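Local coordinates for protein (hdlp (histone deacetylase-like protein)) (Aquifex aeolicus, PDB 1C3P) that probably removes acetyl groups from acetylated lysine side chains or similar substrates, using a zinc ion, as histone deacetylases do, at residues 257-263 with 296-302; 272-276 with 304-309; 222-228 with 267-271; 318-322 with 347-352. One frame throughout, in Å; residues are numbered along the deposited sequence.

The four contacts join loops and helices at one side of a parallel sheet, and only interaction 1 holds a zinc ligand. That ligand is Asp258, whose side chain lies about 3 Å from those of Asp168 and His170, the other two ligands; the metal itself is absent from this model. Interaction 2 adjoins it, centres about 10 Å apart, and Thr257 CG2 packs 3.6 Å from Trp306 NE1. Interaction 3 is about 12 Å from interaction 1 between centres and joins it where Leu261 N lies 3.0 Å from Leu270 O, a probable hydrogen bond. Interaction 4 is remote from the zinc ligands but meets interaction 2, about 11 Å away between centres, where Leu308 packs against Leu351.

Interaction 1 (257-263 with 296-302); sequences TDPLLED and GYHPYAL
Asp263 and Tyr297 make the one direct hydrogen bond of this contact: Tyr297 N donates to Asp263 OD1 over 2.8 Å, nearly straight at 164°, arriving from above the carboxylate plane. The acid reaches the loop at Tyr297 because its CG stands anti to the backbone N (chi1 -168°). A water donates to Asp263 OD1 over 2.9 Å; the same water bonds Thr257 OG1 at 2.9 Å, with only a weak link to His298 N. Packing is tight here: Thr257 OG1 sits 3.3 Å from Gly296 CA, a backbone with no side chain to hold it off. Beyond the water, Leu260 CD1 touches Ala301 CB at 3.8 Å, on the first turn of helix 299-314, with His298 at the N-cap position. The looser side is that of the partly exposed Tyr297. Its ring runs alongside the side chain of Asp258, whose OD2 lies at the ring edge, in plane, but stays 3.9 Å from Tyr297 CE1. The carboxylate of Asp258 is held from elsewhere, OD1 by Ala169 N and OD2 by His170 ND1. With Asp168 and His170, Asp258 completes the zinc site of the histone deacetylase domain, built from loops of an arginase-like alpha/beta fold.

Interaction 2 (272-276 with 304-309); sequences NVAFL and RAWTLI
Phe275 reaches helix 299-314 because its CG lies trans to the main-chain nitrogen (chi1 174°). There the ring meets three residues: CD2 touches Ala305 CB at 3.9 Å, CE2 lies 3.6 Å from Ile309 CG1, the two side chains crossing at about a right angle, and Trp306 CD1 comes up at the ring edge, 4.2 Å from Phe275 CZ. The indole itself is fixed from elsewhere, NE1 bonding Leu255 O. Helix 272-286 is the crossover of a beta-alpha-beta unit, joining the adjacent parallel strands 250-254 and 290-292, and helix 299-314 follows the second of these; their short segments cross at -35° with axes 9.4 Å apart. On the other flank Leu308 points between Asn272 and Leu276, its CD1 pressing on Asn272 CB at 3.5 Å while its CB receives Leu276 CD1 at 4.0 Å. Near the start of helix 272-286 the chain of Arg304 bends at chi3 (-48°), bringing one guanidinium face to Asn272 OD1. That oxygen lies 3.2 Å from Arg304 NH2, at an angle too poor for a hydrogen bond. A water is weakly bonded by both Arg304 NH2 and Asn272 ND2, while NH1 bonds Thr350 O.

Interaction 3 (222-228 with 267-271); sequences LPKGLND and KFNLS
Leu222, the last residue of strand 217-222, opens the contact by setting CB 3.6 Å from Phe268 CZ. The peptide oxygen of Pro223 then faces the same ring from an oblique direction, and Lys224 lays its aliphatic chain alongside that of Lys267, both pointing the same way on the solvent-exposed side. Pro223 to Leu226 form a type II beta turn in which Gly225 takes the positive phi that this turn needs at its third position. Gly225 N donates to Lys267 O over 2.7 Å. Next, Leu226 supplies the centre of the apolar part: a chi1 of -165° turns its branch away from its own amide nitrogen and sets CD2 squarely over one face of Phe268, a CH-pi contact 3.8 Å from the ring centroid and 4° off the normal. Leu226 O accepts Asn269 N at 3.0 Å, in the carbonyl plane. Both loops follow strands of the parallel alpha/beta sheet and end at helix starts, Asn227 N-capping helix 228-245 and Ser271 helix 272-286. Leu270 CD2 packs on Asn227 O, at 3.4 Å. Asp228, in the first turn of its helix, finally joins the two helix starts with both carboxylate oxygens: OD1 takes Ser271 N at 2.9 Å through its syn lone pair, while Ser271 OG donates to OD2 over 2.6 Å from above the carboxylate plane. OD2 also accepts Arg356 N, and Ala274 N donates to Ser271 OG.

Interaction 4 (318-322 with 347-352); sequences VPEKL and MLETLK
Leu351 fits against Val318, Pro319 and Leu322 where two loops near the C-terminal end of the chain run past each other, one following helix 299-314 and the other leading to helix 362-372; the second leaves a short 3-10 turn at Met347 and Leu348. This is peripheral packing on the alpha/beta domain, away from the zinc ligands. Apolar contacts dominate. Leu351 CG swings opposite the backbone nitrogen (chi1 -160°), which sends CD1 into the angle between Val318 CG1 and Pro319 CG, 3.5 Å from each, tight for the valine methyl. Leu322 approaches from another direction, crossing Leu351 at about a right angle with Leu322 CD2 4.2 Å from Leu351 CG. On the solvent-exposed side, the aliphatic part of Lys352 crosses Val318 at a slant, Lys352 CD 4.0 Å from Val318 CG1. Leu308 of helix 299-314 backs both Val318 and Leu351. Polar contacts are few: Lys327 NZ bonds Leu322 O and Leu348 O, joining the loops from outside. Directly between them, Leu351 N donates to Glu320 O over 3.2 Å, at 160°, from a point well above the carbonyl plane. The same oxygen meets Thr350 CA at 3.4 Å in a CA-H...O contact.

Interaction 1 (257-263 with 296-302)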
loop_
_atom_site.group_PDB
_atom_site.type_symbol
_atom_site.label_atom_id
_atom_site.label_comp_id
_atom_site.label_asym_id
_atom_site.label_seq_id
_atom_site.Cartn_x
_atom_site.Cartn_y
_atom_site.Cartn_z
ATOM N N THR A 257 -1.356 -1.193 -5.903
ATOM C CA THR A 257 -1.959 -1.479 -7.201
ATOM C C THR A 257 -1.756 -2.918 -7.648
ATOM O O THR A 257 -2.156 -3.287 -8.749
ATOM C CB THR A 257 -1.415 -0.530 -8.308
ATOM O OG1 THR A 257 -0.003 -0.710 -8.456
ATOM C CG2 THR A 257 -1.699 0.926 -7.938
ATOM N N ASP A 258 -1.158 -3.748 -6.798
ATOM C CA ASP A 258 -0.968 -5.128 -7.199
ATOM C C ASP A 258 -2.231 -5.948 -7.473
ATOM O O ASP A 258 -2.134 -7.040 -8.018
ATOM C CB ASP A 258 -0.017 -5.878 -6.251
ATOM C CG ASP A 258 -0.379 -5.733 -4.793
ATOM O OD1 ASP A 258 -1.462 -5.195 -4.488
ATOM O OD2 ASP A 258 0.439 -6.173 -3.949
ATOM N N PRO A 259 -3.420 -5.491 -7.037
ATOM C CA PRO A 259 -4.604 -6.299 -7.352
ATOM C C PRO A 259 -5.000 -6.290 -8.847
ATOM O O PRO A 259 -5.819 -7.095 -9.281
ATOM C CB PRO A 259 -5.687 -5.683 -6.455
ATOM C CG PRO A 259 -5.243 -4.246 -6.346
ATOM C CD PRO A 259 -3.777 -4.425 -6.077
ATOM N N LEU A 260 -4.404 -5.398 -9.634
ATOM C CA LEU A 260 -4.727 -5.301 -11.057
ATOM C C LEU A 260 -4.285 -6.483 -11.913
ATOM O O LEU A 260 -3.255 -7.127 -11.670
ATOM C CB LEU A 260 -4.132 -4.010 -11.650
ATOM C CG LEU A 260 -4.575 -2.699 -10.991
ATOM C CD1 LEU A 260 -3.677 -1.550 -11.452
ATOM C CD2 LEU A 260 -6.028 -2.438 -11.291
ATOM N N LEU A 261 -5.082 -6.755 -12.938
ATOM C CA LEU A 261 -4.810 -7.840 -13.878
ATOM C C LEU A 261 -3.375 -7.830 -14.410
ATOM O O LEU A 261 -2.727 -8.877 -14.491
ATOM C CB LEU A 261 -5.800 -7.751 -15.047
ATOM C CG LEU A 261 -5.551 -8.666 -16.252
ATOM C CD1 LEU A 261 -5.493 -10.108 -15.798
ATOM C CD2 LEU A 261 -6.655 -8.470 -17.280
ATOM N N GLU A 262 -2.864 -6.650 -14.744
ATOM C CA GLU A 262 -1.516 -6.541 -15.291
ATOM C C GLU A 262 -0.362 -6.783 -14.328
ATOM O O GLU A 262 0.788 -6.912 -14.759
ATOM C CB GLU A 262 -1.327 -5.182 -15.962
ATOM C CG GLU A 262 -2.151 -5.009 -17.214
ATOM C CD GLU A 262 -3.529 -4.475 -16.936
ATOM O OE1 GLU A 262 -3.948 -4.439 -15.755
ATOM O OE2 GLU A 262 -4.201 -4.100 -17.914
ATOM N N ASP A 263 -0.648 -6.855 -13.031
ATOM C CA ASP A 263 0.411 -7.086 -12.060
ATOM C C ASP A 263 0.458 -8.580 -11.783
ATOM O O ASP A 263 -0.497 -9.184 -11.269
ATOM C CB ASP A 263 0.155 -6.255 -10.797
ATOM C CG ASP A 263 1.350 -6.226 -9.864
ATOM O OD1 ASP A 263 1.517 -5.204 -9.176
ATOM O OD2 ASP A 263 2.111 -7.219 -9.805
ATOM N N GLY A 296 2.838 -2.671 -5.727
ATOM C CA GLY A 296 2.392 -2.468 -7.095
ATOM C C GLY A 296 3.705 -2.658 -7.810
ATOM O O GLY A 296 4.674 -1.971 -7.497
ATOM N N TYR A 297 3.751 -3.570 -8.775
ATOM C CA TYR A 297 5.017 -3.869 -9.413
ATOM C C TYR A 297 5.075 -3.735 -10.933
ATOM O O TYR A 297 6.108 -4.032 -11.530
ATOM C CB TYR A 297 5.448 -5.274 -8.972
ATOM C CG TYR A 297 5.340 -5.470 -7.460
ATOM C CD1 TYR A 297 4.112 -5.773 -6.845
ATOM C CD2 TYR A 297 6.449 -5.278 -6.644
ATOM C CE1 TYR A 297 4.006 -5.875 -5.445
ATOM C CE2 TYR A 297 6.351 -5.376 -5.254
ATOM C CZ TYR A 297 5.142 -5.670 -4.661
ATOM O OH TYR A 297 5.098 -5.752 -3.281
ATOM N N HIS A 298 3.977 -3.291 -11.545
ATOM C CA HIS A 298 3.918 -3.076 -12.991
ATOM C C HIS A 298 3.869 -1.561 -13.159
ATOM O O HIS A 298 2.928 -0.913 -12.700
ATOM C CB HIS A 298 2.656 -3.670 -13.604
ATOM C CG HIS A 298 2.639 -3.579 -15.099
ATOM N ND1 HIS A 298 3.138 -4.570 -15.916
ATOM C CD2 HIS A 298 2.285 -2.561 -15.915
ATOM C CE1 HIS A 298 3.092 -4.168 -17.173
ATOM N NE2 HIS A 298 2.578 -2.952 -17.201
ATOM N N PRO A 299 4.874 -0.978 -13.833
ATOM C CA PRO A 299 4.936 0.471 -14.038
ATOM C C PRO A 299 3.728 1.135 -14.690
ATOM O O PRO A 299 3.290 2.204 -14.258
ATOM C CB PRO A 299 6.223 0.643 -14.855
ATOM C CG PRO A 299 6.294 -0.664 -15.627
ATOM C CD PRO A 299 6.033 -1.621 -14.477
ATOM N N TYR A 300 3.202 0.520 -15.736
ATOM C CA TYR A 300 2.051 1.086 -16.416
ATOM C C TYR A 300 0.815 1.042 -15.534
ATOM O O TYR A 300 0.055 2.010 -15.450
ATOM C CB TYR A 300 1.749 0.304 -17.687
ATOM C CG TYR A 300 2.789 0.363 -18.785
ATOM C CD1 TYR A 300 4.076 0.850 -18.558
ATOM C CD2 TYR A 300 2.494 -0.134 -20.051
ATOM C CE1 TYR A 300 5.039 0.830 -19.567
ATOM C CE2 TYR A 300 3.438 -0.161 -21.059
ATOM C CZ TYR A 300 4.708 0.318 -20.812
ATOM O OH TYR A 300 5.645 0.242 -21.807
ATOM N N ALA A 301 0.612 -0.110 -14.904
ATOM C CA ALA A 301 -0.547 -0.343 -14.055
ATOM C C ALA A 301 -0.546 0.630 -12.899
ATOM O O ALA A 301 -1.555 1.262 -12.602
ATOM C CB ALA A 301 -0.536 -1.779 -13.537
ATOM N N LEU A 302 0.610 0.729 -12.253
ATOM C CA LEU A 302 0.808 1.609 -11.122
ATOM C C LEU A 302 0.529 3.056 -11.492
ATOM O O LEU A 302 -0.280 3.716 -10.856
ATOM C CB LEU A 302 2.248 1.442 -10.614
ATOM C CG LEU A 302 2.872 2.331 -9.535
ATOM C CD1 LEU A 302 4.187 1.710 -9.090
ATOM C CD2 LEU A 302 3.118 3.730 -10.059
HETATM O O HOH W 1 0.789 -2.690 -10.407
#

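Interaction 2 (272-276 with 304-309)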
loop_
_atom_site.group_PDB
_atom_site.type_symbol
_atom_site.label_atom_id
_atom_site.label_comp_id
_atom_site.label_asym_id
_atom_site.label_seq_id
_atom_site.Cartn_x
_atom_site.Cartn_y
_atom_site.Cartn_z
ATOM N N ASN A 272 -8.611 -0.961 -13.311
ATOM C CA ASN A 272 -8.244 0.278 -12.595
ATOM C C ASN A 272 -9.499 0.980 -12.132
ATOM O O ASN A 272 -9.478 1.726 -11.156
ATOM C CB ASN A 272 -7.574 1.330 -13.485
ATOM C CG ASN A 272 -6.233 0.942 -13.975
ATOM O OD1 ASN A 272 -5.683 1.625 -14.848
ATOM N ND2 ASN A 272 -5.667 -0.129 -13.420
ATOM N N VAL A 273 -10.571 0.815 -12.904
ATOM C CA VAL A 273 -11.835 1.460 -12.576
ATOM C C VAL A 273 -12.498 0.844 -11.351
ATOM O O VAL A 273 -13.149 1.540 -10.589
ATOM C CB VAL A 273 -12.779 1.443 -13.786
ATOM C CG1 VAL A 273 -14.143 1.963 -13.396
ATOM C CG2 VAL A 273 -12.199 2.353 -14.876
ATOM N N ALA A 274 -12.328 -0.458 -11.150
ATOM C CA ALA A 274 -12.887 -1.079 -9.957
ATOM C C ALA A 274 -12.006 -0.642 -8.770
ATOM O O ALA A 274 -12.499 -0.470 -7.651
ATOM C CB ALA A 274 -12.887 -2.608 -10.108
ATOM N N PHE A 275 -10.703 -0.468 -9.025
ATOM C CA PHE A 275 -9.746 -0.031 -8.000
ATOM C C PHE A 275 -10.201 1.339 -7.503
ATOM O O PHE A 275 -10.239 1.614 -6.297
ATOM C CB PHE A 275 -8.348 0.062 -8.625
ATOM C CG PHE A 275 -7.288 0.624 -7.718
ATOM C CD1 PHE A 275 -6.792 -0.106 -6.647
ATOM C CD2 PHE A 275 -6.751 1.881 -7.980
ATOM C CE1 PHE A 275 -5.765 0.409 -5.849
ATOM C CE2 PHE A 275 -5.728 2.409 -7.192
ATOM C CZ PHE A 275 -5.235 1.670 -6.127
ATOM N N LEU A 276 -10.573 2.184 -8.454
ATOM C CA LEU A 276 -11.038 3.529 -8.158
ATOM C C LEU A 276 -12.367 3.464 -7.398
ATOM O O LEU A 276 -12.560 4.188 -6.416
ATOM C CB LEU A 276 -11.178 4.312 -9.475
ATOM C CG LEU A 276 -11.439 5.826 -9.426
ATOM C CD1 LEU A 276 -11.680 6.337 -10.846
ATOM C CD2 LEU A 276 -12.639 6.136 -8.581
ATOM N N ARG A 304 -1.087 4.526 -14.084
ATOM C CA ARG A 304 -2.437 4.900 -14.455
ATOM C C ARG A 304 -3.413 4.812 -13.290
ATOM O O ARG A 304 -4.268 5.682 -13.124
ATOM C CB ARG A 304 -2.951 4.023 -15.620
ATOM C CG ARG A 304 -2.174 4.120 -16.952
ATOM C CD ARG A 304 -2.941 3.363 -18.063
ATOM N NE ARG A 304 -3.347 2.049 -17.590
ATOM C CZ ARG A 304 -4.376 1.345 -18.053
ATOM N NH1 ARG A 304 -5.151 1.812 -19.034
ATOM N NH2 ARG A 304 -4.648 0.172 -17.503
ATOM N N ALA A 305 -3.280 3.769 -12.473
ATOM C CA ALA A 305 -4.199 3.585 -11.356
ATOM C C ALA A 305 -4.081 4.658 -10.293
ATOM O O ALA A 305 -5.092 5.193 -9.835
ATOM C CB ALA A 305 -4.010 2.170 -10.735
ATOM N N TRP A 306 -2.861 4.980 -9.875
ATOM C CA TRP A 306 -2.727 6.026 -8.879
ATOM C C TRP A 306 -3.117 7.359 -9.482
ATOM O O TRP A 306 -3.533 8.267 -8.766
ATOM C CB TRP A 306 -1.312 6.091 -8.308
ATOM C CG TRP A 306 -1.080 5.053 -7.232
ATOM C CD1 TRP A 306 -2.032 4.390 -6.518
ATOM C CD2 TRP A 306 0.182 4.625 -6.714
ATOM N NE1 TRP A 306 -1.443 3.572 -5.582
ATOM C CE2 TRP A 306 -0.085 3.699 -5.681
ATOM C CE3 TRP A 306 1.515 4.934 -7.021
ATOM C CZ2 TRP A 306 0.938 3.077 -4.952
ATOM C CZ3 TRP A 306 2.530 4.318 -6.299
ATOM C CH2 TRP A 306 2.232 3.397 -5.272
ATOM N N THR A 307 -2.983 7.489 -10.796
ATOM C CA THR A 307 -3.381 8.739 -11.424
ATOM C C THR A 307 -4.892 8.886 -11.241
ATOM O O THR A 307 -5.373 9.979 -10.955
ATOM C CB THR A 307 -2.963 8.775 -12.918
ATOM O OG1 THR A 307 -1.541 8.953 -12.993
ATOM C CG2 THR A 307 -3.656 9.917 -13.660
ATOM N N LEU A 308 -5.645 7.793 -11.379
ATOM C CA LEU A 308 -7.092 7.867 -11.162
ATOM C C LEU A 308 -7.377 8.340 -9.731
ATOM O O LEU A 308 -8.279 9.157 -9.486
ATOM C CB LEU A 308 -7.762 6.504 -11.397
ATOM C CG LEU A 308 -7.753 5.962 -12.830
ATOM C CD1 LEU A 308 -8.561 4.647 -12.918
ATOM C CD2 LEU A 308 -8.363 7.027 -13.753
ATOM N N ILE A 309 -6.607 7.826 -8.778
ATOM C CA ILE A 309 -6.791 8.224 -7.390
ATOM C C ILE A 309 -6.492 9.710 -7.229
ATOM O O ILE A 309 -7.229 10.429 -6.554
ATOM C CB ILE A 309 -5.844 7.462 -6.439
ATOM C CG1 ILE A 309 -6.146 5.963 -6.476
ATOM C CG2 ILE A 309 -5.992 8.009 -5.029
ATOM C CD1 ILE A 309 -7.546 5.615 -6.011
HETATM O O HOH W 2 -4.483 -1.625 -15.011
#

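Interaction 3 (222-228 with 267-271)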
loop_
_atom_site.group_PDB
_atom_site.type_symbol
_atom_site.label_atom_id
_atom_site.label_comp_id
_atom_site.label_asym_id
_atom_site.label_seq_id
_atom_site.Cartn_x
_atom_site.Cartn_y
_atom_site.Cartn_z
ATOM N N LEU A 222 -9.084 -13.948 -0.393
ATOM C CA LEU A 222 -9.804 -14.106 -1.650
ATOM C C LEU A 222 -9.090 -15.028 -2.640
ATOM O O LEU A 222 -7.868 -15.139 -2.630
ATOM C CB LEU A 222 -10.041 -12.731 -2.262
ATOM C CG LEU A 222 -10.924 -11.899 -1.320
ATOM C CD1 LEU A 222 -10.951 -10.434 -1.766
ATOM C CD2 LEU A 222 -12.323 -12.487 -1.302
ATOM N N PRO A 223 -9.861 -15.705 -3.505
ATOM C CA PRO A 223 -9.354 -16.649 -4.511
ATOM C C PRO A 223 -8.663 -16.124 -5.750
ATOM O O PRO A 223 -8.739 -14.947 -6.080
ATOM C CB PRO A 223 -10.608 -17.442 -4.881
ATOM C CG PRO A 223 -11.649 -16.348 -4.883
ATOM C CD PRO A 223 -11.338 -15.663 -3.545
ATOM N N LYS A 224 -7.987 -17.039 -6.436
ATOM C CA LYS A 224 -7.310 -16.727 -7.686
ATOM C C LYS A 224 -8.348 -16.337 -8.750
ATOM O O LYS A 224 -9.500 -16.808 -8.727
ATOM C CB LYS A 224 -6.557 -17.957 -8.185
ATOM C CG LYS A 224 -5.527 -18.515 -7.203
ATOM C CD LYS A 224 -4.861 -19.778 -7.776
ATOM C CE LYS A 224 -3.892 -20.393 -6.756
ATOM N NZ LYS A 224 -3.216 -21.614 -7.287
ATOM N N GLY A 225 -7.926 -15.509 -9.700
ATOM C CA GLY A 225 -8.819 -15.095 -10.767
ATOM C C GLY A 225 -9.918 -14.146 -10.333
ATOM O O GLY A 225 -10.909 -13.998 -11.036
ATOM N N LEU A 226 -9.740 -13.490 -9.188
ATOM C CA LEU A 226 -10.750 -12.572 -8.660
ATOM C C LEU A 226 -11.163 -11.506 -9.685
ATOM O O LEU A 226 -10.302 -10.886 -10.303
ATOM C CB LEU A 226 -10.199 -11.850 -7.432
ATOM C CG LEU A 226 -11.272 -11.160 -6.590
ATOM C CD1 LEU A 226 -12.007 -12.255 -5.817
ATOM C CD2 LEU A 226 -10.646 -10.164 -5.608
ATOM N N ASN A 227 -12.465 -11.282 -9.856
ATOM C CA ASN A 227 -12.903 -10.254 -10.794
ATOM C C ASN A 227 -13.394 -9.031 -10.037
ATOM O O ASN A 227 -13.465 -9.042 -8.803
ATOM C CB ASN A 227 -13.981 -10.774 -11.771
ATOM C CG ASN A 227 -15.267 -11.193 -11.079
ATOM O OD1 ASN A 227 -15.815 -10.461 -10.250
ATOM N ND2 ASN A 227 -15.774 -12.369 -11.447
ATOM N N ASP A 228 -13.735 -7.977 -10.772
ATOM C CA ASP A 228 -14.171 -6.732 -10.148
ATOM C C ASP A 228 -15.366 -6.835 -9.231
ATOM O O ASP A 228 -15.388 -6.212 -8.175
ATOM C CB ASP A 228 -14.460 -5.666 -11.215
ATOM C CG ASP A 228 -13.215 -5.200 -11.924
ATOM O OD1 ASP A 228 -12.111 -5.447 -11.389
ATOM O OD2 ASP A 228 -13.343 -4.562 -12.999
ATOM N N LYS A 267 -2.825 -12.904 -8.203
ATOM C CA LYS A 267 -3.646 -13.718 -9.076
ATOM C C LYS A 267 -5.010 -13.037 -9.238
ATOM O O LYS A 267 -5.959 -13.643 -9.721
ATOM C CB LYS A 267 -3.817 -15.120 -8.492
ATOM C CG LYS A 267 -2.498 -15.846 -8.324
ATOM C CD LYS A 267 -1.734 -15.913 -9.621
ATOM C CE LYS A 267 -0.413 -16.632 -9.418
ATOM N NZ LYS A 267 0.414 -16.588 -10.641
ATOM N N PHE A 268 -5.097 -11.775 -8.817
ATOM C CA PHE A 268 -6.329 -10.990 -8.954
ATOM C C PHE A 268 -6.298 -10.370 -10.355
ATOM O O PHE A 268 -5.237 -10.002 -10.852
ATOM C CB PHE A 268 -6.385 -9.856 -7.917
ATOM C CG PHE A 268 -6.669 -10.302 -6.501
ATOM C CD1 PHE A 268 -6.752 -9.348 -5.474
ATOM C CD2 PHE A 268 -6.880 -11.645 -6.184
ATOM C CE1 PHE A 268 -7.044 -9.720 -4.160
ATOM C CE2 PHE A 268 -7.178 -12.031 -4.856
ATOM C CZ PHE A 268 -7.259 -11.074 -3.854
ATOM N N ASN A 269 -7.455 -10.259 -10.991
ATOM C CA ASN A 269 -7.528 -9.686 -12.334
ATOM C C ASN A 269 -8.455 -8.482 -12.367
ATOM O O ASN A 269 -9.373 -8.417 -13.182
ATOM C CB ASN A 269 -8.043 -10.719 -13.342
ATOM C CG ASN A 269 -7.183 -11.962 -13.396
ATOM O OD1 ASN A 269 -5.954 -11.882 -13.385
ATOM N ND2 ASN A 269 -7.826 -13.123 -13.482
ATOM N N LEU A 270 -8.205 -7.517 -11.499
ATOM C CA LEU A 270 -9.062 -6.351 -11.447
ATOM C C LEU A 270 -8.734 -5.275 -12.489
ATOM O O LEU A 270 -7.649 -5.273 -13.092
ATOM C CB LEU A 270 -8.986 -5.718 -10.063
ATOM C CG LEU A 270 -9.213 -6.599 -8.828
ATOM C CD1 LEU A 270 -9.378 -5.664 -7.639
ATOM C CD2 LEU A 270 -10.456 -7.477 -8.990
ATOM N N SER A 271 -9.687 -4.363 -12.668
ATOM C CA SER A 271 -9.564 -3.216 -13.572
ATOM C C SER A 271 -9.219 -1.995 -12.710
ATOM O O SER A 271 -9.527 -1.995 -11.509
ATOM C CB SER A 271 -10.897 -2.933 -14.272
ATOM O OG SER A 271 -11.868 -2.445 -13.354
#

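Interaction 4 (318-322 with 347-352)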
loop_
_atom_site.group_PDB
_atom_site.type_symbol
_atom_site.label_atom_id
_atom_site.label_comp_id
_atom_site.label_asym_id
_atom_site.label_seq_id
_atom_site.Cartn_x
_atom_site.Cartn_y
_atom_site.Cartn_z
ATOM N N VAL A 318 -10.820 12.958 -15.419
ATOM C CA VAL A 318 -9.824 12.001 -15.864
ATOM C C VAL A 318 -9.779 12.017 -17.377
ATOM O O VAL A 318 -10.781 11.743 -18.023
ATOM C CB VAL A 318 -10.189 10.572 -15.408
ATOM C CG1 VAL A 318 -9.105 9.607 -15.835
ATOM C CG2 VAL A 318 -10.389 10.537 -13.903
ATOM N N PRO A 319 -8.623 12.361 -17.969
ATOM C CA PRO A 319 -8.558 12.375 -19.434
ATOM C C PRO A 319 -8.797 10.951 -19.925
ATOM O O PRO A 319 -8.423 9.992 -19.249
ATOM C CB PRO A 319 -7.135 12.856 -19.701
ATOM C CG PRO A 319 -6.389 12.317 -18.506
ATOM C CD PRO A 319 -7.327 12.767 -17.409
ATOM N N GLU A 320 -9.408 10.773 -21.085
ATOM C CA GLU A 320 -9.622 9.396 -21.487
ATOM C C GLU A 320 -8.381 8.788 -22.115
ATOM O O GLU A 320 -8.224 7.574 -22.134
ATOM C CB GLU A 320 -10.820 9.275 -22.429
ATOM C CG GLU A 320 -10.708 10.037 -23.720
ATOM C CD GLU A 320 -11.892 9.764 -24.626
ATOM O OE1 GLU A 320 -12.060 8.601 -25.052
ATOM O OE2 GLU A 320 -12.661 10.709 -24.901
ATOM N N LYS A 321 -7.471 9.635 -22.576
ATOM C CA LYS A 321 -6.257 9.168 -23.234
ATOM C C LYS A 321 -4.983 9.712 -22.594
ATOM O O LYS A 321 -5.020 10.718 -21.886
ATOM C CB LYS A 321 -6.290 9.630 -24.687
ATOM C CG LYS A 321 -6.305 11.160 -24.793
ATOM C CD LYS A 321 -7.536 11.780 -24.108
ATOM C CE LYS A 321 -7.406 13.286 -23.951
ATOM N NZ LYS A 321 -7.181 13.963 -25.262
ATOM N N LEU A 322 -3.861 9.038 -22.841
ATOM C CA LEU A 322 -2.567 9.515 -22.351
ATOM C C LEU A 322 -2.015 10.405 -23.468
ATOM O O LEU A 322 -2.251 10.119 -24.639
ATOM C CB LEU A 322 -1.592 8.364 -22.124
ATOM C CG LEU A 322 -1.942 7.329 -21.062
ATOM C CD1 LEU A 322 -0.692 6.488 -20.820
ATOM C CD2 LEU A 322 -2.382 8.010 -19.771
ATOM N N MET A 347 -2.389 -0.445 -22.815
ATOM C CA MET A 347 -2.492 0.381 -21.611
ATOM C C MET A 347 -2.065 1.806 -21.883
ATOM O O MET A 347 -2.483 2.732 -21.177
ATOM C CB MET A 347 -1.624 -0.200 -20.490
ATOM C CG MET A 347 -2.059 -1.575 -20.026
ATOM S SD MET A 347 -0.925 -2.258 -18.760
ATOM C CE MET A 347 0.547 -2.212 -19.524
ATOM N N LEU A 348 -1.240 1.975 -22.920
ATOM C CA LEU A 348 -0.727 3.289 -23.315
ATOM C C LEU A 348 -1.771 4.071 -24.106
ATOM O O LEU A 348 -1.630 5.276 -24.323
ATOM C CB LEU A 348 0.524 3.135 -24.193
ATOM C CG LEU A 348 1.740 2.333 -23.727
ATOM C CD1 LEU A 348 2.772 2.286 -24.861
ATOM C CD2 LEU A 348 2.339 2.957 -22.469
ATOM N N GLU A 349 -2.822 3.376 -24.528
ATOM C CA GLU A 349 -3.878 3.976 -25.334
ATOM C C GLU A 349 -5.055 4.585 -24.570
ATOM O O GLU A 349 -5.933 5.207 -25.168
ATOM C CB GLU A 349 -4.397 2.931 -26.326
ATOM C CG GLU A 349 -3.335 2.378 -27.253
ATOM C CD GLU A 349 -2.652 3.462 -28.063
ATOM O OE1 GLU A 349 -3.353 4.400 -28.494
ATOM O OE2 GLU A 349 -1.429 3.371 -28.287
ATOM N N THR A 350 -5.084 4.400 -23.259
ATOM C CA THR A 350 -6.162 4.945 -22.448
ATOM C C THR A 350 -5.741 4.967 -20.994
ATOM O O THR A 350 -4.908 4.170 -20.570
ATOM C CB THR A 350 -7.436 4.104 -22.555
ATOM O OG1 THR A 350 -7.894 4.096 -23.911
ATOM C CG2 THR A 350 -8.528 4.682 -21.669
ATOM N N LEU A 351 -6.329 5.873 -20.226
ATOM C CA LEU A 351 -5.984 5.973 -18.825
ATOM C C LEU A 351 -6.799 4.951 -18.026
ATOM O O LEU A 351 -6.264 4.244 -17.169
ATOM C CB LEU A 351 -6.259 7.396 -18.327
ATOM C CG LEU A 351 -5.538 7.815 -17.047
ATOM C CD1 LEU A 351 -5.786 9.286 -16.778
ATOM C CD2 LEU A 351 -5.999 6.970 -15.883
ATOM N N LYS A 352 -8.090 4.870 -18.321
ATOM C CA LYS A 352 -8.991 3.945 -17.630
ATOM C C LYS A 352 -9.158 2.661 -18.423
ATOM O O LYS A 352 -9.330 2.710 -19.633
ATOM C CB LYS A 352 -10.362 4.603 -17.457
ATOM C CG LYS A 352 -10.370 5.767 -16.489
ATOM C CD LYS A 352 -11.606 6.653 -16.633
ATOM C CE LYS A 352 -12.907 5.914 -16.418
ATOM N NZ LYS A 352 -14.067 6.845 -16.584
#